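Local coordinates for protein PfkB (Polaromonas sp. JS666, PDB 4DU5) that probably transfers phosphate from ATP to a sugar or related carbohydrate, as a pfkB-family kinase, at residues F227-T232 with R239-L244; W217-M222 with V289-A294; P191-T196 with E202-A207; A258-E263 with E303-G308. All blocks are in the same frame, centred on the assembly; numbering follows the deposited sequence.

Contact 1: F227-T232 with R239-L244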
loop_
_atom_site.group_PDB
_atom_site.type_symbol
_atom_site.label_atom_id
_atom_site.label_comp_id
_atom_site.label_asym_id
_atom_site.label_seq_id
_atom_site.Cartn_x
_atom_site.Cartn_y
_atom_site.Cartn_z
ATOM N N PHE A 227 23.895 0.958 -23.712
ATOM C CA PHE A 227 23.030 -0.214 -23.677
ATOM C C PHE A 227 22.112 -0.351 -24.891
ATOM O O PHE A 227 21.930 -1.446 -25.411
ATOM C CB PHE A 227 22.174 -0.199 -22.425
ATOM C CG PHE A 227 21.389 -1.470 -22.205
ATOM C CD1 PHE A 227 20.153 -1.663 -22.836
ATOM C CD2 PHE A 227 21.876 -2.460 -21.345
ATOM C CE1 PHE A 227 19.421 -2.823 -22.639
ATOM C CE2 PHE A 227 21.158 -3.625 -21.127
ATOM C CZ PHE A 227 19.916 -3.809 -21.783
ATOM N N LEU A 228 21.526 0.761 -25.326
ATOM C CA LEU A 228 20.495 0.743 -26.352
ATOM C C LEU A 228 21.042 0.559 -27.747
ATOM O O LEU A 228 20.465 -0.151 -28.558
ATOM C CB LEU A 228 19.643 2.020 -26.286
ATOM C CG LEU A 228 18.691 2.197 -25.093
ATOM C CD1 LEU A 228 18.008 3.521 -25.127
ATOM C CD2 LEU A 228 17.639 1.100 -25.028
ATOM N N THR A 229 22.168 1.193 -28.022
ATOM C CA THR A 229 22.641 1.324 -29.391
ATOM C C THR A 229 23.896 0.508 -29.663
ATOM O O THR A 229 24.166 0.153 -30.801
ATOM C CB THR A 229 22.873 2.806 -29.755
ATOM O OG1 THR A 229 24.006 3.310 -29.049
ATOM C CG2 THR A 229 21.680 3.638 -29.370
ATOM N N GLY A 230 24.656 0.206 -28.613
ATOM C CA GLY A 230 25.915 -0.523 -28.759
ATOM C C GLY A 230 27.101 0.386 -28.998
ATOM O O GLY A 230 28.234 -0.062 -28.962
ATOM N N GLU A 231 26.838 1.670 -29.229
ATOM C CA GLU A 231 27.870 2.671 -29.518
ATOM C C GLU A 231 28.513 3.110 -28.223
ATOM O O GLU A 231 27.911 2.952 -27.173
ATOM C CB GLU A 231 27.256 3.879 -30.226
ATOM C CG GLU A 231 26.629 3.586 -31.593
ATOM C CD GLU A 231 27.653 3.559 -32.726
ATOM O OE1 GLU A 231 28.853 3.850 -32.475
ATOM O OE2 GLU A 231 27.253 3.248 -33.876
ATOM N N THR A 232 29.727 3.658 -28.306
ATOM C CA THR A 232 30.514 4.075 -27.123
ATOM C C THR A 232 30.941 5.555 -27.140
ATOM O O THR A 232 31.530 6.056 -26.172
ATOM C CB THR A 232 31.787 3.211 -26.926
ATOM O OG1 THR A 232 32.264 2.768 -28.204
ATOM C CG2 THR A 232 31.492 2.011 -26.042
ATOM N N ARG A 239 23.913 9.480 -33.793
ATOM C CA ARG A 239 23.593 9.109 -35.183
ATOM C C ARG A 239 22.684 7.859 -35.306
ATOM O O ARG A 239 21.958 7.713 -36.301
ATOM C CB ARG A 239 24.813 9.107 -36.157
ATOM C CG ARG A 239 26.188 8.775 -35.592
ATOM C CD ARG A 239 27.147 8.352 -36.701
ATOM N NE ARG A 239 26.576 7.230 -37.469
ATOM C CZ ARG A 239 26.565 5.934 -37.102
ATOM N NH1 ARG A 239 27.124 5.525 -35.954
ATOM N NH2 ARG A 239 25.990 5.030 -37.900
ATOM N N PHE A 240 22.685 7.013 -34.277
ATOM C CA PHE A 240 21.765 5.892 -34.185
ATOM C C PHE A 240 20.302 6.348 -34.181
ATOM O O PHE A 240 19.448 5.729 -34.822
ATOM C CB PHE A 240 22.056 5.092 -32.909
ATOM C CG PHE A 240 21.216 3.868 -32.762
ATOM C CD1 PHE A 240 19.929 3.949 -32.230
ATOM C CD2 PHE A 240 21.702 2.633 -33.167
ATOM C CE1 PHE A 240 19.130 2.806 -32.111
ATOM C CE2 PHE A 240 20.928 1.490 -33.047
ATOM C CZ PHE A 240 19.632 1.569 -32.522
ATOM N N TYR A 241 20.008 7.419 -33.450
ATOM C CA TYR A 241 18.638 7.911 -33.373
ATOM C C TYR A 241 18.298 8.904 -34.451
ATOM O O TYR A 241 17.118 9.142 -34.724
ATOM C CB TYR A 241 18.331 8.479 -31.995
ATOM C CG TYR A 241 18.388 7.423 -30.948
ATOM C CD1 TYR A 241 17.369 6.487 -30.823
ATOM C CD2 TYR A 241 19.479 7.325 -30.105
ATOM C CE1 TYR A 241 17.429 5.488 -29.881
ATOM C CE2 TYR A 241 19.540 6.341 -29.136
ATOM C CZ TYR A 241 18.512 5.423 -29.042
ATOM O OH TYR A 241 18.585 4.445 -28.092
ATOM N N ARG A 242 19.320 9.488 -35.066
ATOM C CA ARG A 242 19.097 10.315 -36.251
ATOM C C ARG A 242 18.671 9.396 -37.364
ATOM O O ARG A 242 17.772 9.720 -38.134
ATOM C CB ARG A 242 20.362 11.066 -36.687
ATOM C CG ARG A 242 20.911 12.075 -35.689
ATOM C CD ARG A 242 19.933 13.221 -35.384
ATOM N NE ARG A 242 19.278 13.810 -36.551
ATOM C CZ ARG A 242 19.838 14.684 -37.374
ATOM N NH1 ARG A 242 21.091 15.070 -37.185
ATOM N NH2 ARG A 242 19.147 15.158 -38.396
ATOM N N GLN A 243 19.318 8.240 -37.444
ATOM C CA GLN A 243 19.028 7.317 -38.538
ATOM C C GLN A 243 17.643 6.713 -38.427
ATOM O O GLN A 243 16.987 6.529 -39.449
ATOM C CB GLN A 243 20.118 6.251 -38.707
ATOM C CG GLN A 243 21.119 6.643 -39.782
ATOM C CD GLN A 243 22.567 6.504 -39.319
ATOM O OE1 GLN A 243 22.981 5.450 -38.800
ATOM N NE2 GLN A 243 23.352 7.571 -39.506
ATOM N N LEU A 244 17.207 6.431 -37.195
ATOM C CA LEU A 244 15.828 6.010 -36.935
ATOM C C LEU A 244 14.810 7.136 -37.113
ATOM O O LEU A 244 13.616 6.925 -36.898
ATOM C CB LEU A 244 15.683 5.439 -35.539
ATOM C CG LEU A 244 16.152 4.003 -35.292
ATOM C CD1 LEU A 244 15.801 3.634 -33.840
ATOM C CD2 LEU A 244 15.552 2.984 -36.281
#
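T229 and F240 have the nearest CA atoms of the two segments, 6.7 Å apart, where the end of helix 222-229 meets the last turns of helix 234-243. The first helix stops at G230, whose positive phi turns the chain out toward E231. T229 helps shape this exit: its OG1 accepts a hydrogen bond from E231 N at 3.3 Å, forming an ST turn, and is also bonded to G225 O one turn back. With the hydroxyl so engaged, the methyl CG2 faces the second helix. F240 holds CG anti to its own backbone N (chi1 -177°), which brings the ring under this methyl; CG2 sits over one face, 3.6 Å from the centroid and 24° off the ring normal, a CH-pi contact. F240 CD1 in turn lies over the centre of the Y241 ring, 3.6 Å above its plane, while L228 CD1 comes within 4.4 Å of Y241 CZ. At the solvent-facing margin E231 and R239 form a salt bridge, OE2 to NH1 at 3.1 Å. OE2 lies close to the guanidinium plane, whereas NH1 reaches it from above the carboxylate plane, and the bond is bent (140° at the hydrogen). Were F240 replaced by an alanine, the T229 methyl would probably lose its aromatic face and a gap would open between the helices beside Y241. Helix 201-212 lies across both segments, where N209 bonds both Y241 OH and L228 O; the Y241 ring continues inward to V249 on strand 248-252.

Contact 2: W217-M222 with V289-A294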
loop_
_atom_site.group_PDB
_atom_site.type_symbol
_atom_site.label_atom_id
_atom_site.label_comp_id
_atom_site.label_asym_id
_atom_site.label_seq_id
_atom_site.Cartn_x
_atom_site.Cartn_y
_atom_site.Cartn_z
ATOM N N TRP A 217 12.511 14.571 -30.949
ATOM C CA TRP A 217 13.673 14.835 -30.073
ATOM C C TRP A 217 13.929 13.679 -29.118
ATOM O O TRP A 217 13.075 13.323 -28.314
ATOM C CB TRP A 217 13.527 16.135 -29.249
ATOM C CG TRP A 217 12.844 17.277 -29.934
ATOM C CD1 TRP A 217 12.896 17.581 -31.250
ATOM C CD2 TRP A 217 12.046 18.286 -29.320
ATOM N NE1 TRP A 217 12.155 18.707 -31.509
ATOM C CE2 TRP A 217 11.618 19.157 -30.339
ATOM C CE3 TRP A 217 11.639 18.534 -28.004
ATOM C CZ2 TRP A 217 10.821 20.260 -30.097
ATOM C CZ3 TRP A 217 10.814 19.632 -27.759
ATOM C CH2 TRP A 217 10.431 20.490 -28.801
ATOM N N VAL A 218 15.120 13.104 -29.190
ATOM C CA VAL A 218 15.455 11.988 -28.332
ATOM C C VAL A 218 16.460 12.450 -27.293
ATOM O O VAL A 218 17.431 13.109 -27.634
ATOM C CB VAL A 218 15.911 10.796 -29.176
ATOM C CG1 VAL A 218 16.097 9.540 -28.322
ATOM C CG2 VAL A 218 14.843 10.523 -30.234
ATOM N N LEU A 219 16.207 12.131 -26.029
ATOM C CA LEU A 219 16.991 12.657 -24.910
ATOM C C LEU A 219 17.775 11.627 -24.087
ATOM O O LEU A 219 17.586 11.534 -22.886
ATOM C CB LEU A 219 16.057 13.415 -23.979
ATOM C CG LEU A 219 15.877 14.904 -24.138
ATOM C CD1 LEU A 219 16.183 15.437 -25.515
ATOM C CD2 LEU A 219 14.464 15.144 -23.799
ATOM N N PRO A 220 18.666 10.864 -24.716
ATOM C CA PRO A 220 19.331 9.795 -23.953
ATOM C C PRO A 220 20.513 10.212 -23.109
ATOM O O PRO A 220 21.199 11.195 -23.406
ATOM C CB PRO A 220 19.848 8.870 -25.037
ATOM C CG PRO A 220 20.086 9.803 -26.198
ATOM C CD PRO A 220 18.972 10.796 -26.150
ATOM N N GLY A 221 20.741 9.435 -22.060
ATOM C CA GLY A 221 21.977 9.470 -21.293
ATOM C C GLY A 221 22.943 8.506 -21.946
ATOM O O GLY A 221 22.521 7.483 -22.489
HETATM N N MSE A 222 24.227 8.870 -21.928
HETATM C CA MSE A 222 25.346 8.058 -22.428
HETATM C C MSE A 222 25.248 6.588 -22.054
HETATM O O MSE A 222 25.379 5.742 -22.924
HETATM C CB MSE A 222 26.661 8.577 -21.843
HETATM C CG MSE A 222 27.763 8.931 -22.838
HETATM SE SE MSE A 222 27.690 8.133 -24.621
HETATM C CE MSE A 222 28.349 6.312 -24.191
ATOM N N VAL A 289 13.133 18.853 -18.580
ATOM C CA VAL A 289 12.341 20.070 -18.321
ATOM C C VAL A 289 13.066 21.289 -18.892
ATOM O O VAL A 289 12.472 22.129 -19.523
ATOM C CB VAL A 289 12.049 20.288 -16.841
ATOM C CG1 VAL A 289 11.233 21.553 -16.660
ATOM C CG2 VAL A 289 11.257 19.103 -16.267
ATOM N N GLY A 290 14.375 21.340 -18.705
ATOM C CA GLY A 290 15.178 22.407 -19.298
ATOM C C GLY A 290 15.140 22.481 -20.813
ATOM O O GLY A 290 14.871 23.559 -21.378
ATOM N N VAL A 291 15.382 21.353 -21.495
ATOM C CA VAL A 291 15.538 21.468 -22.939
ATOM C C VAL A 291 14.228 21.558 -23.644
ATOM O O VAL A 291 14.146 22.219 -24.680
ATOM C CB VAL A 291 16.546 20.448 -23.577
ATOM C CG1 VAL A 291 17.155 19.606 -22.501
ATOM C CG2 VAL A 291 15.913 19.588 -24.669
ATOM N N ILE A 292 13.195 20.945 -23.062
ATOM C CA ILE A 292 11.839 20.989 -23.620
ATOM C C ILE A 292 11.246 22.396 -23.497
ATOM O O ILE A 292 10.739 22.966 -24.479
ATOM C CB ILE A 292 10.931 19.916 -22.969
ATOM C CG1 ILE A 292 11.386 18.513 -23.413
ATOM C CG2 ILE A 292 9.395 20.158 -23.245
ATOM C CD1 ILE A 292 10.434 17.438 -22.973
ATOM N N SER A 293 11.357 22.986 -22.320
ATOM C CA SER A 293 10.797 24.309 -22.156
ATOM C C SER A 293 11.501 25.355 -23.029
ATOM O O SER A 293 10.850 26.214 -23.597
ATOM C CB SER A 293 10.757 24.721 -20.688
ATOM O OG SER A 293 12.065 24.830 -20.170
ATOM N N ALA A 294 12.822 25.301 -23.149
ATOM C CA ALA A 294 13.506 26.313 -23.965
ATOM C C ALA A 294 13.077 26.270 -25.453
ATOM O O ALA A 294 12.756 27.309 -26.046
ATOM C CB ALA A 294 15.006 26.204 -23.813
#
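W217 and L219 both direct their side chains at helix 283-296, each meeting one of two successive residues there. The benzo part of the W217 indole lies obliquely beside the helix backbone, CZ3 coming within 4.5 Å of I292 CA. L219 reaches the neighbouring position with one methyl, CD1 lying 4.2 Å from V291 CG2. The CA atoms of both pairs, W217 with I292 and L219 with V291, are 9.1 Å apart, a spacing bridged by the indole reaching the I292 backbone and by methyl against methyl at L219 and V291.

Around this first shell, the short strand 217-218 is held between strands 186-190 and 248-252 of the large sheet. W217 bonds through its backbone to V187 and F189 on the first, and V218 to L248 and V250 on the second. The indole is further placed by a ring stack with H155, and I292 also packs on L68 of helix 60-70 and S188 of strand 186-190. One turn before S293, V289 O accepts from both S293 N, at 3.1 Å, and S293 OG, at 2.8 Å; S293 OG is bonded in addition to R307. The Gly-Ala-Gly-Asp sequence at the start of helix 283-296 forms, in related kinases, the anion hole and supplies the catalytic base; the contact probably helps seat the later turns of that helix on the sheet.

No hydrogen bond crosses between the segments: the join is apolar and depends on shape and burial, and the hydrogen bonds lie around it, between strands, within helix 283-296 and to R307.

Contact 3: P191-T196 with E202-A207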
loop_
_atom_site.group_PDB
_atom_site.type_symbol
_atom_site.label_atom_id
_atom_site.label_comp_id
_atom_site.label_asym_id
_atom_site.label_seq_id
_atom_site.Cartn_x
_atom_site.Cartn_y
_atom_site.Cartn_z
ATOM N N PRO A 191 14.414 8.045 -23.329
ATOM C CA PRO A 191 14.522 6.580 -23.233
ATOM C C PRO A 191 14.981 6.074 -21.872
ATOM O O PRO A 191 16.064 5.490 -21.760
ATOM C CB PRO A 191 15.578 6.238 -24.281
ATOM C CG PRO A 191 16.377 7.448 -24.441
ATOM C CD PRO A 191 15.511 8.624 -24.133
ATOM N N ASN A 192 14.174 6.297 -20.843
ATOM C CA ASN A 192 14.479 5.793 -19.506
ATOM C C ASN A 192 14.521 4.283 -19.473
ATOM O O ASN A 192 13.698 3.630 -20.114
ATOM C CB ASN A 192 13.378 6.227 -18.565
ATOM C CG ASN A 192 13.599 7.594 -18.029
ATOM O OD1 ASN A 192 14.604 7.851 -17.350
ATOM N ND2 ASN A 192 12.668 8.493 -18.307
ATOM N N LEU A 193 15.446 3.711 -18.715
ATOM C CA LEU A 193 15.489 2.258 -18.581
ATOM C C LEU A 193 15.064 1.842 -17.198
ATOM O O LEU A 193 15.722 2.178 -16.214
ATOM C CB LEU A 193 16.895 1.732 -18.838
ATOM C CG LEU A 193 17.552 2.007 -20.167
ATOM C CD1 LEU A 193 18.651 0.994 -20.318
ATOM C CD2 LEU A 193 16.531 1.888 -21.284
ATOM N N ARG A 194 13.965 1.115 -17.110
ATOM C CA ARG A 194 13.598 0.508 -15.848
ATOM C C ARG A 194 13.435 -0.983 -16.119
ATOM O O ARG A 194 12.417 -1.414 -16.688
ATOM C CB ARG A 194 12.321 1.123 -15.292
ATOM C CG ARG A 194 12.311 2.655 -15.269
ATOM C CD ARG A 194 12.593 3.211 -13.901
ATOM N NE ARG A 194 13.335 4.451 -14.028
ATOM C CZ ARG A 194 12.823 5.662 -13.844
ATOM N NH1 ARG A 194 11.537 5.820 -13.507
ATOM N NH2 ARG A 194 13.609 6.724 -13.991
ATOM N N PRO A 195 14.450 -1.782 -15.734
ATOM C CA PRO A 195 14.473 -3.198 -16.105
ATOM C C PRO A 195 13.398 -4.024 -15.361
ATOM O O PRO A 195 12.711 -4.855 -15.986
ATOM C CB PRO A 195 15.898 -3.647 -15.734
ATOM C CG PRO A 195 16.574 -2.433 -15.073
ATOM C CD PRO A 195 15.491 -1.458 -14.740
ATOM N N THR A 196 13.246 -3.786 -14.058
ATOM C CA THR A 196 12.197 -4.412 -13.266
ATOM C C THR A 196 10.850 -4.371 -13.992
ATOM O O THR A 196 10.018 -5.254 -13.827
ATOM C CB THR A 196 12.003 -3.708 -11.900
ATOM O OG1 THR A 196 11.143 -2.564 -12.061
ATOM C CG2 THR A 196 13.374 -3.300 -11.256
ATOM N N GLU A 202 16.223 -7.666 -23.353
ATOM C CA GLU A 202 16.216 -7.504 -24.765
ATOM C C GLU A 202 14.967 -6.852 -25.278
ATOM O O GLU A 202 15.051 -6.095 -26.192
ATOM C CB GLU A 202 16.447 -8.858 -25.393
ATOM C CG GLU A 202 17.821 -9.410 -25.073
ATOM C CD GLU A 202 17.904 -10.102 -23.733
ATOM O OE1 GLU A 202 16.939 -10.768 -23.324
ATOM O OE2 GLU A 202 18.945 -9.996 -23.077
ATOM N N LEU A 203 13.805 -7.178 -24.735
ATOM C CA LEU A 203 12.555 -6.573 -25.195
ATOM C C LEU A 203 12.541 -5.123 -24.889
ATOM O O LEU A 203 12.130 -4.294 -25.655
ATOM C CB LEU A 203 11.345 -7.213 -24.534
ATOM C CG LEU A 203 10.050 -6.513 -24.903
ATOM C CD1 LEU A 203 9.977 -6.245 -26.379
ATOM C CD2 LEU A 203 8.843 -7.269 -24.445
HETATM N N MSE A 204 13.000 -4.836 -23.708
HETATM C CA MSE A 204 13.310 -3.480 -23.309
HETATM C C MSE A 204 14.016 -2.763 -24.446
HETATM O O MSE A 204 13.508 -1.746 -24.921
HETATM C CB MSE A 204 14.160 -3.437 -22.048
HETATM C CG MSE A 204 14.305 -2.037 -21.518
HETATM SE SE MSE A 204 15.023 -1.965 -19.733
HETATM C CE MSE A 204 16.828 -2.662 -20.067
ATOM N N ARG A 205 15.148 -3.310 -24.905
ATOM C CA ARG A 205 15.919 -2.677 -25.987
ATOM C C ARG A 205 15.125 -2.524 -27.275
ATOM O O ARG A 205 15.160 -1.471 -27.913
ATOM C CB ARG A 205 17.232 -3.408 -26.253
ATOM C CG ARG A 205 17.991 -2.881 -27.469
ATOM C CD ARG A 205 19.232 -3.693 -27.765
ATOM N NE ARG A 205 20.277 -3.515 -26.748
ATOM C CZ ARG A 205 20.729 -4.482 -25.943
ATOM N NH1 ARG A 205 20.226 -5.708 -26.033
ATOM N NH2 ARG A 205 21.686 -4.226 -25.055
ATOM N N ASP A 206 14.382 -3.561 -27.640
ATOM C CA ASP A 206 13.595 -3.509 -28.867
ATOM C C ASP A 206 12.495 -2.477 -28.776
ATOM O O ASP A 206 12.310 -1.680 -29.702
ATOM C CB ASP A 206 13.043 -4.888 -29.257
ATOM C CG ASP A 206 14.103 -5.763 -29.934
ATOM O OD1 ASP A 206 15.015 -6.239 -29.215
ATOM O OD2 ASP A 206 14.034 -5.967 -31.177
ATOM N N ALA A 207 11.787 -2.474 -27.654
ATOM C CA ALA A 207 10.653 -1.575 -27.487
ATOM C C ALA A 207 11.064 -0.095 -27.368
ATOM O O ALA A 207 10.578 0.753 -28.128
ATOM C CB ALA A 207 9.804 -2.005 -26.297
#
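M204, modelled as selenomethionine, reaches from helix 201-212 to three successive residues of the loop that follows strand 186-190. Its chain runs out extended at first, with CG anti to the backbone N (chi1 -171°) and SE again anti along the chain, and then bends at chi3, 66°, to swing the terminal methyl aside. The bend separates the two working atoms. SE rests against the loop backbone, 3.9 Å from P195 CA and 4.0 Å from R194 O, with P195 CB a little farther at 4.4 Å, while CE is carried to L193 and stops 4.1 Å from CD1.

L193 comes to meet it by a different route. CG lies anti to the carbonyl carbon, and the extended second torsion sends CD1 to the helix although CB does not head straight for it. The two side chains cross at about a right angle, methyl against methyl. R194, between the two contact points, has its CB turned from the helix and gives mainly its carbonyl oxygen; its side chain packs on V161. M204 and P195 have the nearest CA atoms, 7.3 Å apart. The loop thus folds back on the helix it leads into, within the beta-alpha-beta crossover from strand 186-190 through helix 201-212 to its parallel neighbour, strand 217-218.

F227 of helix 222-229 touches both L193 and M204, and W198 packs on M204 as well. R205, whose CB is turned from the loop, forms a cation-pi pair with F227. Across the segments the chemistry is mainly van der Waals contact: a flexible, polarisable selenoether chain fits itself to a proline and a leucine, with no hydrogen bond between loop and helix.

Contact 4: A258-E263 with E303-G308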
loop_
_atom_site.group_PDB
_atom_site.type_symbol
_atom_site.label_atom_id
_atom_site.label_comp_id
_atom_site.label_asym_id
_atom_site.label_seq_id
_atom_site.Cartn_x
_atom_site.Cartn_y
_atom_site.Cartn_z
ATOM N N ALA A 258 26.499 18.072 -22.109
ATOM C CA ALA A 258 25.740 17.347 -23.117
ATOM C C ALA A 258 26.353 17.462 -24.494
ATOM O O ALA A 258 27.155 18.343 -24.732
ATOM C CB ALA A 258 24.296 17.844 -23.144
ATOM N N TYR A 259 25.965 16.552 -25.382
ATOM C CA TYR A 259 26.233 16.632 -26.810
ATOM C C TYR A 259 24.918 16.707 -27.544
ATOM O O TYR A 259 24.004 15.920 -27.269
ATOM C CB TYR A 259 26.891 15.354 -27.299
ATOM C CG TYR A 259 27.115 15.308 -28.803
ATOM C CD1 TYR A 259 28.078 16.121 -29.398
ATOM C CD2 TYR A 259 26.398 14.443 -29.616
ATOM C CE1 TYR A 259 28.327 16.087 -30.748
ATOM C CE2 TYR A 259 26.636 14.394 -31.002
ATOM C CZ TYR A 259 27.615 15.226 -31.554
ATOM O OH TYR A 259 27.901 15.225 -32.901
ATOM N N PHE A 260 24.829 17.605 -28.512
ATOM C CA PHE A 260 23.617 17.676 -29.294
ATOM C C PHE A 260 23.896 17.449 -30.760
ATOM O O PHE A 260 24.958 17.851 -31.261
ATOM C CB PHE A 260 22.874 18.983 -29.055
ATOM C CG PHE A 260 23.527 20.157 -29.635
ATOM C CD1 PHE A 260 23.324 20.501 -30.956
ATOM C CD2 PHE A 260 24.321 20.939 -28.872
ATOM C CE1 PHE A 260 23.923 21.607 -31.505
ATOM C CE2 PHE A 260 24.915 22.047 -29.400
ATOM C CZ PHE A 260 24.717 22.377 -30.712
ATOM N N ASP A 261 22.947 16.804 -31.440
ATOM C CA ASP A 261 23.087 16.440 -32.854
ATOM C C ASP A 261 21.746 16.648 -33.518
ATOM O O ASP A 261 20.829 15.841 -33.370
ATOM C CB ASP A 261 23.578 14.984 -33.003
ATOM C CG ASP A 261 23.539 14.464 -34.442
ATOM O OD1 ASP A 261 23.123 15.158 -35.393
ATOM O OD2 ASP A 261 23.955 13.317 -34.641
ATOM N N GLY A 262 21.641 17.741 -34.258
ATOM C CA GLY A 262 20.377 18.115 -34.867
ATOM C C GLY A 262 20.586 18.599 -36.267
ATOM O O GLY A 262 21.713 18.695 -36.712
ATOM N N GLU A 263 19.481 18.934 -36.928
ATOM C CA GLU A 263 19.431 19.285 -38.348
ATOM C C GLU A 263 20.218 20.554 -38.704
ATOM O O GLU A 263 20.809 20.623 -39.774
ATOM C CB GLU A 263 17.970 19.465 -38.787
ATOM C CG GLU A 263 17.245 18.226 -39.302
ATOM C CD GLU A 263 15.727 18.466 -39.520
ATOM O OE1 GLU A 263 15.119 17.718 -40.327
ATOM O OE2 GLU A 263 15.143 19.396 -38.879
ATOM N N GLU A 303 21.256 27.024 -26.539
ATOM C CA GLU A 303 20.828 27.669 -25.294
ATOM C C GLU A 303 19.828 26.775 -24.526
ATOM O O GLU A 303 19.683 26.911 -23.297
ATOM C CB GLU A 303 20.227 29.050 -25.561
ATOM C CG GLU A 303 21.057 29.991 -26.497
ATOM C CD GLU A 303 20.505 30.041 -27.950
ATOM O OE1 GLU A 303 20.375 28.963 -28.580
ATOM O OE2 GLU A 303 20.178 31.155 -28.455
ATOM N N ALA A 304 19.160 25.862 -25.244
ATOM C CA ALA A 304 18.185 24.974 -24.646
ATOM C C ALA A 304 18.900 23.906 -23.842
ATOM O O ALA A 304 18.494 23.595 -22.673
ATOM C CB ALA A 304 17.307 24.339 -25.682
ATOM N N VAL A 305 19.956 23.350 -24.447
ATOM C CA VAL A 305 20.750 22.334 -23.747
ATOM C C VAL A 305 21.387 22.898 -22.484
ATOM O O VAL A 305 21.529 22.188 -21.497
ATOM C CB VAL A 305 21.823 21.732 -24.646
ATOM C CG1 VAL A 305 22.463 20.552 -23.979
ATOM C CG2 VAL A 305 21.211 21.329 -25.949
ATOM N N LYS A 306 21.753 24.177 -22.498
ATOM C CA LYS A 306 22.362 24.718 -21.296
ATOM C C LYS A 306 21.309 24.942 -20.234
ATOM O O LYS A 306 21.562 24.665 -19.054
ATOM C CB LYS A 306 23.242 25.954 -21.530
ATOM C CG LYS A 306 22.514 27.258 -21.713
ATOM C CD LYS A 306 23.099 28.366 -20.874
ATOM C CE LYS A 306 24.604 28.387 -20.955
ATOM N NZ LYS A 306 25.077 29.718 -20.443
ATOM N N ARG A 307 20.114 25.381 -20.646
ATOM C CA ARG A 307 19.017 25.401 -19.666
ATOM C C ARG A 307 18.825 23.989 -19.075
ATOM O O ARG A 307 18.929 23.799 -17.855
ATOM C CB ARG A 307 17.705 25.945 -20.218
ATOM C CG ARG A 307 16.635 26.027 -19.117
ATOM C CD ARG A 307 15.285 26.333 -19.636
ATOM N NE ARG A 307 15.234 27.650 -20.253
ATOM C CZ ARG A 307 14.185 28.133 -20.921
ATOM N NH1 ARG A 307 13.095 27.401 -21.101
ATOM N NH2 ARG A 307 14.219 29.351 -21.419
ATOM N N GLY A 308 18.584 23.011 -19.947
ATOM C CA GLY A 308 18.538 21.615 -19.548
ATOM C C GLY A 308 19.635 21.312 -18.561
ATOM O O GLY A 308 19.379 20.795 -17.451
#
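A258 and V305 have the nearest CA atoms of the two segments, 7.1 Å apart, where strand 258-262 passes beneath the early part of helix 301-316. V305 carries the helix side of the contact alone, dividing its two methyls between two strand residues. CG1, set anti to the backbone N (chi1 -171°), meets the A258 methyl at 3.4 Å, whereas CG2, on the other branch, lies 4.2 Å from F260 CB. A258 and F260 are two positions apart on the strand and both point their CB toward the helix; the residue between them, Y259, points its CB away. In F260 the first torsion of 71° places CG between the backbone N and the carbonyl carbon, and the ring extends past the V305 fork, approached obliquely by CG2.

The strand belongs to the antiparallel end of the nine-stranded sheet of this ribokinase-like alpha/beta fold, lying between strands 248-252 and 265-269. Backbone bonds tie Y259 and D261 to V251 and V249 on one side, and A258 and F260 to V269 and G267 on the other. Helix 301-316 covers one face of this end of the sheet, with V305 also touching V269 and reaching F287 of helix 283-296. The opposite face is covered by helix 234-243: Y259 packs there on A238, and D261 pairs with R242 in a salt bridge. On the helix flank remote from the strand, R307 forms a salt bridge with D297, while A304 lies against A294 and L295 of the adjoining helix.

In the fold
Contacts 2 and 4 pack helices on one face of the nine-stranded sheet, and contacts 1 and 3 lie on the other. The centres of contacts 2 and 4 are 8 Å apart, joined where S293 OG meets R307 NH1 at 2.9 Å. Those of contacts 1 and 3 are 14 Å apart, linked through F227 and R205, F227 O lying 2.8 Å from R205 NH2. Bridges run between the groups: R242 NH1 to D261 OD1 at 2.7 Å links contact 1 to contact 4, and Y241 packs on V218 between contacts 1 and 2. Contacts 3 and 4 are farthest apart, 24 Å between centres. Helix 283-296 of contact 2 probably begins beside the active site, as in related kinases.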